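Local atomic coordinates of secreted in xylem 3 (Fusarium oxysporum, PDB entry 5OD4), a protein that is a secreted effector (Avr2) of a plant-pathogenic fungus that probably suppresses host immunity and can be recognised by resistant plants, its molecular function being unknown. Residues A[5-10]-A[78-83]; A[34-39]-A[47-52]; A[60-65]-A[108-113]. All coordinates share one frame; numbering follows the deposited sequence.

Contact 1 (A[5-10]-A[78-83]); sequences CVFPGR and EIEVRR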
# COMPACT_ATOMS: atom_id res chain seq x y z
N CYS A 5 -11.40 -0.67 6.69
CA CYS A 5 -10.12 -1.29 7.01
C CYS A 5 -10.33 -2.27 8.16
O CYS A 5 -10.75 -1.88 9.24
CB CYS A 5 -9.09 -0.23 7.40
SG CYS A 5 -8.34 0.71 6.08
N VAL A 6 -10.01 -3.54 7.92
CA VAL A 6 -10.12 -4.55 8.97
C VAL A 6 -8.95 -4.45 9.95
O VAL A 6 -9.09 -4.91 11.10
CB VAL A 6 -10.31 -5.95 8.38
CG1 VAL A 6 -9.00 -6.54 7.92
CG2 VAL A 6 -11.04 -6.85 9.37
N PHE A 7 -7.82 -3.88 9.54
CA PHE A 7 -6.66 -3.69 10.40
C PHE A 7 -6.58 -2.19 10.74
O PHE A 7 -6.82 -1.37 9.86
CB PHE A 7 -5.39 -4.09 9.66
CG PHE A 7 -5.41 -5.49 9.13
CD1 PHE A 7 -5.41 -6.59 10.00
CD2 PHE A 7 -5.48 -5.73 7.75
CE1 PHE A 7 -5.42 -7.89 9.50
CE2 PHE A 7 -5.51 -7.02 7.26
CZ PHE A 7 -5.48 -8.11 8.13
N PRO A 8 -6.23 -1.82 11.97
CA PRO A 8 -5.68 -2.66 13.05
C PRO A 8 -6.72 -3.22 14.00
O PRO A 8 -6.35 -3.72 15.07
CB PRO A 8 -4.74 -1.69 13.78
CG PRO A 8 -5.44 -0.38 13.63
CD PRO A 8 -5.96 -0.39 12.24
N GLY A 9 -8.01 -3.14 13.65
CA GLY A 9 -8.99 -3.78 14.53
C GLY A 9 -8.69 -5.25 14.79
O GLY A 9 -8.80 -5.71 15.94
N ARG A 10 -8.36 -5.96 13.72
CA ARG A 10 -7.79 -7.29 13.82
C ARG A 10 -6.27 -7.21 13.81
O ARG A 10 -5.68 -6.27 13.29
CB ARG A 10 -8.23 -8.16 12.66
CG ARG A 10 -9.68 -8.61 12.71
CD ARG A 10 -9.95 -9.63 11.64
NE ARG A 10 -11.36 -10.00 11.51
CZ ARG A 10 -11.85 -10.62 10.45
NH1 ARG A 10 -11.07 -10.95 9.44
NH2 ARG A 10 -13.15 -10.93 10.42
N GLU A 78 -6.16 -8.94 1.06
CA GLU A 78 -6.64 -7.62 1.44
C GLU A 78 -5.45 -6.67 1.49
O GLU A 78 -4.43 -6.99 2.11
CB GLU A 78 -7.32 -7.73 2.81
CG GLU A 78 -7.82 -6.43 3.42
CD GLU A 78 -9.03 -5.85 2.76
OE1 GLU A 78 -9.54 -6.37 1.77
OE2 GLU A 78 -9.51 -4.79 3.27
N ILE A 79 -5.58 -5.50 0.86
CA ILE A 79 -4.55 -4.49 0.82
C ILE A 79 -5.17 -3.20 1.35
O ILE A 79 -6.19 -2.76 0.85
CB ILE A 79 -4.05 -4.27 -0.62
CG1 ILE A 79 -3.50 -5.56 -1.22
CG2 ILE A 79 -3.01 -3.18 -0.67
CD1 ILE A 79 -3.50 -5.58 -2.72
N GLU A 80 -4.57 -2.63 2.41
CA GLU A 80 -5.15 -1.45 3.06
C GLU A 80 -4.12 -0.40 3.28
O GLU A 80 -2.99 -0.70 3.69
CB GLU A 80 -5.79 -1.85 4.40
CG GLU A 80 -6.87 -2.88 4.29
CD GLU A 80 -7.55 -3.28 5.58
OE1 GLU A 80 -7.12 -2.88 6.69
OE2 GLU A 80 -8.59 -3.99 5.47
N VAL A 81 -4.53 0.85 3.10
CA VAL A 81 -3.73 2.01 3.45
C VAL A 81 -4.51 2.86 4.44
O VAL A 81 -5.65 3.28 4.15
CB VAL A 81 -3.35 2.86 2.23
CG1 VAL A 81 -2.58 4.10 2.66
CG2 VAL A 81 -2.57 2.03 1.23
N ARG A 82 -3.90 3.14 5.59
CA ARG A 82 -4.39 4.15 6.52
C ARG A 82 -3.48 5.36 6.44
O ARG A 82 -2.30 5.26 6.11
CB ARG A 82 -4.41 3.62 7.96
CG ARG A 82 -5.31 2.40 8.08
CD ARG A 82 -5.48 1.89 9.49
NE ARG A 82 -6.30 2.78 10.26
CZ ARG A 82 -5.92 3.60 11.23
NH1 ARG A 82 -4.69 3.78 11.62
NH2 ARG A 82 -6.87 4.26 11.79
N ARG A 83 -4.05 6.54 6.71
CA ARG A 83 -3.25 7.77 6.78
C ARG A 83 -3.42 8.39 8.16
O ARG A 83 -4.54 8.44 8.70
CB ARG A 83 -3.58 8.74 5.65
CG ARG A 83 -4.97 9.35 5.70
CD ARG A 83 -5.18 10.33 4.55
NE ARG A 83 -6.49 10.95 4.61
CZ ARG A 83 -6.92 11.90 3.80
NH1 ARG A 83 -6.10 12.43 2.90
NH2 ARG A 83 -8.15 12.38 3.91
O HOH W 1 -5.34 -0.97 7.53
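The loop 5-10 runs past the strand 78-83 without pairing with its backbone, the nearest CA atoms, those of Cys-5 and Glu-80, lying 6.4 Å apart, and one carboxylate bridges the gap. Glu-80 stretches out beyond CG (chi2 -178°) and presents its two oxygens to two successive backbone amides of the loop. OE2 takes the N-H of Val-6 at 2.9 Å, on its syn side but 20° out of the carboxylate plane; OE1 takes the N-H of Phe-7 at 3.1 Å through its syn lone pair, in a nearly straight bond (165°). A water also donates to OE1 of Glu-80 and to the carbonyl O of Phe-7, closing a small ring that pins the loop further. OE2 of Glu-78 lies 2.5 Å from OE2 of Glu-80, close enough that one of the two acids probably carries a proton.

Side chains pack round this grip. CG1 of Val-6 sits over the centre of the Phe-7 ring, while CB of Cys-5 lies 3.4 Å from OE1 of Glu-80. Pro-8, which follows a cis peptide bond, sets its CD over one face of the Arg-82 guanidinium, and CD of Arg-82 packs against that same proline carbon at 3.6 Å. The arginine's NH2 is held elsewhere, by the carbonyl of Ala-92. SG of Cys-5 passes CG of Arg-82 on its way to the disulfide with Cys-95 on the adjacent strand 94-101. Carboxylate and disulfide together tie the N-terminal loop to the outer face of one sheet of the beta-sandwich.

Contact 2 (A[34-39]-A[47-52]); sequences RDPPYE and NHRIYE. With EDO (1,2-ethanediol), chain C; EDO (1,2-ethanediol), chain E.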
# COMPACT_ATOMS: atom_id res chain seq x y z
N ARG A 34 8.73 5.24 -15.29
CA ARG A 34 7.48 4.61 -15.76
C ARG A 34 7.24 3.22 -15.16
O ARG A 34 6.11 2.73 -15.17
CB ARG A 34 7.47 4.49 -17.29
CG ARG A 34 7.68 5.79 -18.07
CD ARG A 34 7.56 5.58 -19.58
NE ARG A 34 8.60 4.69 -20.14
CZ ARG A 34 8.51 3.37 -20.31
NH1 ARG A 34 7.42 2.68 -19.97
NH2 ARG A 34 9.55 2.71 -20.84
N ASP A 35 8.32 2.60 -14.69
CA ASP A 35 8.34 1.20 -14.21
C ASP A 35 9.36 0.95 -13.01
O ASP A 35 10.35 0.28 -13.17
CB ASP A 35 8.65 0.31 -15.42
CG ASP A 35 8.16 -1.12 -15.27
OD1 ASP A 35 7.29 -1.40 -14.39
OD2 ASP A 35 8.64 -1.97 -16.05
N PRO A 36 9.14 1.56 -11.82
CA PRO A 36 10.06 1.44 -10.66
C PRO A 36 10.10 0.03 -10.05
O PRO A 36 9.21 -0.80 -10.29
CB PRO A 36 9.55 2.50 -9.66
CG PRO A 36 8.42 3.21 -10.36
CD PRO A 36 7.94 2.31 -11.47
N PRO A 37 11.17 -0.31 -9.29
CA PRO A 37 11.35 -1.73 -8.91
C PRO A 37 10.33 -2.23 -7.93
O PRO A 37 10.02 -1.61 -6.94
CB PRO A 37 12.75 -1.73 -8.23
CG PRO A 37 13.45 -0.56 -8.83
CD PRO A 37 12.37 0.47 -8.94
N TYR A 38 9.83 -3.43 -8.18
CA TYR A 38 9.15 -4.19 -7.16
C TYR A 38 10.12 -4.72 -6.14
O TYR A 38 11.26 -5.09 -6.49
CB TYR A 38 8.37 -5.36 -7.80
CG TYR A 38 7.05 -4.97 -8.43
CD1 TYR A 38 5.89 -4.98 -7.68
CD2 TYR A 38 6.93 -4.64 -9.76
CE1 TYR A 38 4.65 -4.69 -8.24
CE2 TYR A 38 5.70 -4.36 -10.34
CZ TYR A 38 4.56 -4.39 -9.57
OH TYR A 38 3.33 -4.13 -10.10
N GLU A 39 9.67 -4.84 -4.89
CA GLU A 39 10.40 -5.44 -3.78
C GLU A 39 9.53 -6.48 -3.13
O GLU A 39 8.32 -6.37 -3.13
CB GLU A 39 10.83 -4.38 -2.79
CG GLU A 39 11.79 -3.39 -3.42
CD GLU A 39 12.61 -2.59 -2.48
OE1 GLU A 39 12.35 -2.62 -1.25
OE2 GLU A 39 13.54 -1.88 -3.00
N ASN A 47 4.94 -9.31 -4.13
CA ASN A 47 5.81 -8.16 -4.29
C ASN A 47 5.00 -6.87 -4.25
O ASN A 47 3.79 -6.87 -4.49
CB ASN A 47 6.58 -8.25 -5.59
CG ASN A 47 7.53 -9.43 -5.64
OD1 ASN A 47 8.10 -9.79 -4.62
ND2 ASN A 47 7.75 -9.95 -6.83
N HIS A 48 5.68 -5.75 -3.98
CA HIS A 48 5.03 -4.46 -3.93
C HIS A 48 5.96 -3.37 -4.39
O HIS A 48 7.19 -3.52 -4.38
CB HIS A 48 4.51 -4.14 -2.51
CG HIS A 48 5.59 -3.72 -1.55
ND1 HIS A 48 6.69 -4.47 -1.23
CD2 HIS A 48 5.71 -2.56 -0.86
CE1 HIS A 48 7.44 -3.78 -0.38
NE2 HIS A 48 6.87 -2.63 -0.13
N ARG A 49 5.39 -2.23 -4.77
CA ARG A 49 6.18 -1.03 -4.98
C ARG A 49 5.35 0.17 -4.59
O ARG A 49 4.14 0.20 -4.78
CB ARG A 49 6.71 -0.91 -6.41
CG ARG A 49 5.65 -1.02 -7.48
CD ARG A 49 6.28 -0.90 -8.86
NE ARG A 49 5.25 -0.89 -9.88
CZ ARG A 49 5.49 -0.94 -11.16
NH1 ARG A 49 6.73 -1.02 -11.63
NH2 ARG A 49 4.48 -0.93 -12.00
N ILE A 50 6.04 1.18 -4.04
CA ILE A 50 5.46 2.42 -3.57
C ILE A 50 6.24 3.52 -4.25
O ILE A 50 7.47 3.58 -4.12
CB ILE A 50 5.57 2.54 -2.04
CG1 ILE A 50 4.91 1.35 -1.32
CG2 ILE A 50 4.98 3.86 -1.59
CD1 ILE A 50 5.25 1.24 0.15
N TYR A 51 5.56 4.36 -5.03
CA TYR A 51 6.26 5.30 -5.89
C TYR A 51 5.38 6.47 -6.20
O TYR A 51 4.25 6.54 -5.74
CB TYR A 51 6.77 4.60 -7.15
CG TYR A 51 5.71 4.02 -8.04
CD1 TYR A 51 5.11 2.79 -7.74
CD2 TYR A 51 5.31 4.65 -9.19
CE1 TYR A 51 4.15 2.23 -8.57
CE2 TYR A 51 4.39 4.07 -10.05
CZ TYR A 51 3.82 2.87 -9.74
OH TYR A 51 2.91 2.29 -10.62
N GLU A 52 5.90 7.41 -6.98
CA GLU A 52 5.14 8.56 -7.44
C GLU A 52 5.13 8.63 -8.95
O GLU A 52 6.05 8.17 -9.62
CB GLU A 52 5.69 9.86 -6.84
CG GLU A 52 5.47 9.86 -5.31
CD GLU A 52 6.41 10.79 -4.53
OE1 GLU A 52 7.53 11.05 -5.02
OE2 GLU A 52 5.97 11.32 -3.48
C1 EDO C . 9.11 -0.67 -2.62
O1 EDO C . 8.79 0.51 -3.44
C2 EDO C . 10.15 -0.49 -1.52
O2 EDO C . 9.73 0.59 -0.71
C1 EDO E . 9.54 6.52 -9.44
O1 EDO E . 8.55 7.21 -10.24
C2 EDO E . 9.92 7.30 -8.17
O2 EDO E . 8.82 7.35 -7.25
O HOH W 2 3.58 2.98 -13.33
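NH1 of Arg-49 is gripped by two oxygens of the segment 34-39, both near the guanidinium plane: OD1 of Asp-35, in a salt bridge, and the carbonyl O of Pro-36, each at 2.8 Å. The carbonyl offers a lone pair in its own plane, whereas the aspartate is met on its anti side, its carboxylate plane 80° from the guanidinium. Thus strand 47-53, next to the short outermost strand 39-40 in one beta-sandwich sheet, fastens the irregular chain leading into the latter. CD of Arg-49 lies over the centre of the Tyr-38 ring in a CH-pi contact. The guanidinium continues across the same ring face, the two planes only 15° apart, with NE 3.5 Å from CE2 of Tyr-38. NE also pairs with Asp-64 on the neighbouring strand, and the two salt bridges probably help to hold the group flat against the ring. CG of Pro-36, in one of its two conformers, rests over the face of Tyr-51, 3.6 Å from its CD2. Asp-64 also binds the Tyr-51 hydroxyl, which a water links to the carbonyl O of Arg-34. At the other end, Glu-39 and His-48 form an antiparallel hydrogen-bonded pair. With CG of His-48 set between the backbone N and the carbonyl carbon (chi1 76°), the imidazole folds back, and ND1 adds a bent bond of 3.1 Å to the O of Glu-39, from above the carbonyl plane.

Contact 3 (A[60-65]-A[108-113]); sequences RTVIDV and PATISW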
# COMPACT_ATOMS: atom_id res chain seq x y z
N ARG A 60 1.09 12.00 -8.07
CA ARG A 60 0.28 10.95 -7.48
C ARG A 60 1.16 9.97 -6.77
O ARG A 60 2.21 9.58 -7.33
CB ARG A 60 -0.43 10.21 -8.59
CG ARG A 60 -1.45 10.97 -9.37
CD ARG A 60 -2.76 11.16 -8.69
NE ARG A 60 -3.56 9.93 -8.58
CZ ARG A 60 -4.79 9.90 -8.05
NH1 ARG A 60 -5.34 11.02 -7.59
NH2 ARG A 60 -5.49 8.78 -7.98
N THR A 61 0.77 9.55 -5.58
CA THR A 61 1.40 8.42 -4.90
C THR A 61 0.68 7.15 -5.38
O THR A 61 -0.54 7.13 -5.45
CB THR A 61 1.28 8.58 -3.39
OG1 THR A 61 1.91 9.80 -2.98
CG2 THR A 61 1.87 7.40 -2.63
N VAL A 62 1.46 6.11 -5.66
CA VAL A 62 0.96 4.85 -6.20
C VAL A 62 1.52 3.69 -5.41
O VAL A 62 2.73 3.67 -5.12
CB VAL A 62 1.34 4.69 -7.69
CG1 VAL A 62 0.67 3.46 -8.28
CG2 VAL A 62 0.97 5.94 -8.50
N ILE A 63 0.66 2.71 -5.13
CA ILE A 63 1.10 1.43 -4.59
C ILE A 63 0.60 0.35 -5.52
O ILE A 63 -0.59 0.27 -5.78
CB ILE A 63 0.58 1.20 -3.18
CG1 ILE A 63 1.04 2.32 -2.25
CG2 ILE A 63 1.04 -0.19 -2.66
CD1 ILE A 63 0.63 2.18 -0.81
N ASP A 64 1.51 -0.52 -5.98
CA ASP A 64 1.16 -1.73 -6.73
C ASP A 64 1.55 -2.95 -5.92
O ASP A 64 2.62 -2.98 -5.32
CB ASP A 64 1.92 -1.78 -8.07
CG ASP A 64 1.56 -0.72 -9.04
OD1 ASP A 64 0.38 -0.34 -9.18
OD2 ASP A 64 2.51 -0.27 -9.79
N VAL A 65 0.69 -4.00 -5.98
CA VAL A 65 0.95 -5.27 -5.30
C VAL A 65 0.70 -6.37 -6.32
O VAL A 65 -0.34 -6.39 -6.97
CB VAL A 65 0.03 -5.44 -4.09
CG1 VAL A 65 0.25 -6.81 -3.45
CG2 VAL A 65 0.26 -4.33 -3.08
N PRO A 108 -1.11 -5.99 -11.39
CA PRO A 108 -1.13 -5.59 -9.97
C PRO A 108 -2.52 -5.17 -9.50
O PRO A 108 -3.36 -4.72 -10.26
CB PRO A 108 -0.20 -4.37 -9.96
CG PRO A 108 -0.34 -3.80 -11.32
CD PRO A 108 -0.51 -4.96 -12.24
N ALA A 109 -2.71 -5.31 -8.20
CA ALA A 109 -3.68 -4.53 -7.45
C ALA A 109 -3.06 -3.17 -7.20
O ALA A 109 -1.88 -3.11 -6.81
CB ALA A 109 -4.05 -5.21 -6.15
N THR A 110 -3.80 -2.08 -7.45
CA THR A 110 -3.22 -0.73 -7.41
C THR A 110 -4.10 0.20 -6.61
O THR A 110 -5.33 0.16 -6.71
CB THR A 110 -3.07 -0.21 -8.87
OG1 THR A 110 -2.21 -1.10 -9.60
CG2 THR A 110 -2.51 1.18 -8.91
N ILE A 111 -3.44 1.06 -5.85
CA ILE A 111 -4.05 2.17 -5.14
C ILE A 111 -3.29 3.43 -5.49
O ILE A 111 -2.07 3.39 -5.56
CB ILE A 111 -4.00 1.91 -3.62
CG1 ILE A 111 -4.78 0.68 -3.24
CG2 ILE A 111 -4.40 3.13 -2.85
CD1 ILE A 111 -4.61 0.26 -1.82
N SER A 112 -3.99 4.55 -5.64
CA SER A 112 -3.27 5.82 -5.86
C SER A 112 -4.06 6.97 -5.30
O SER A 112 -5.26 6.88 -5.09
CB SER A 112 -2.95 6.05 -7.33
OG SER A 112 -4.11 6.25 -8.11
N TRP A 113 -3.34 8.07 -5.08
CA TRP A 113 -3.93 9.28 -4.49
C TRP A 113 -3.07 10.48 -4.82
O TRP A 113 -1.91 10.35 -5.19
CB TRP A 113 -4.16 9.14 -2.99
CG TRP A 113 -2.94 8.95 -2.16
CD1 TRP A 113 -2.17 9.91 -1.58
CD2 TRP A 113 -2.40 7.70 -1.72
NE1 TRP A 113 -1.18 9.35 -0.81
CE2 TRP A 113 -1.31 7.99 -0.88
CE3 TRP A 113 -2.75 6.35 -1.93
CZ2 TRP A 113 -0.60 6.99 -0.25
CZ3 TRP A 113 -2.00 5.38 -1.31
CH2 TRP A 113 -0.95 5.69 -0.49
O HOH W 3 -2.61 7.76 -10.57
O HOH W 4 1.21 11.00 -0.56
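This is a buried antiparallel strand pairing, strand 60-65 against 109-113, at the side of a four-stranded sheet in which 109-114 is an outermost strand. Three hydrogen-bonded pairs, Thr-61 with Trp-113, Ile-63 with Ile-111 and Val-65 with Ala-109, each exchange two backbone bonds; the straightest runs from N of Ile-63 to O of Ile-111 (2.8 Å, 172°). Thr-61, Ile-63, Val-65, Ala-109, Ile-111 and Trp-113 all project from one face, which packs on strand 77-85 of the opposing sheet, as befits a beta-sandwich. There CB of Thr-61 lies over the five-membered ring of Trp-113, 3.8 Å from its centroid, and CD1 of Ile-63 meets CH2 at the indole edge. One water accepts from NE1 of Trp-113 and also binds OG1 of Thr-61. The other face is more polar. Thr-110, in one of its two conformers, donates from OG1 to OD1 of Asp-64 at 2.7 Å, on the anti side of the carboxylate and 27° out of its plane; OD2 serves Arg-49 and Tyr-51. Bends at chi2 and chi3 curl Arg-60 back over the carbonyl carbon of Trp-113, and its NH2 reaches OG of Ser-112 at 2.9 Å, while NH1 pairs with Asp-114.

Contacts 2 and 3 belong to one antiparallel sheet, ordered 39-40, 47-53, 60-66, 109-114, and their centres lie about 9 Å apart. They meet at Asp-64, whose carboxylate links them. Contact 1 sits on strand 77-85 of the other sheet, its centre about 15 Å from contact 3 and 21 Å from contact 2, on the opposite side of the chain's centre from the latter. Ile-79 and Val-81, on the inner side of that strand, pack against contact 3 and so join the two sandwich layers. Along the chain contact 2 closes before contact 3 opens and is nested inside the loop closed by contact 1, while contacts 1 and 3 interleave, so residues far apart in sequence meet across the two sheets.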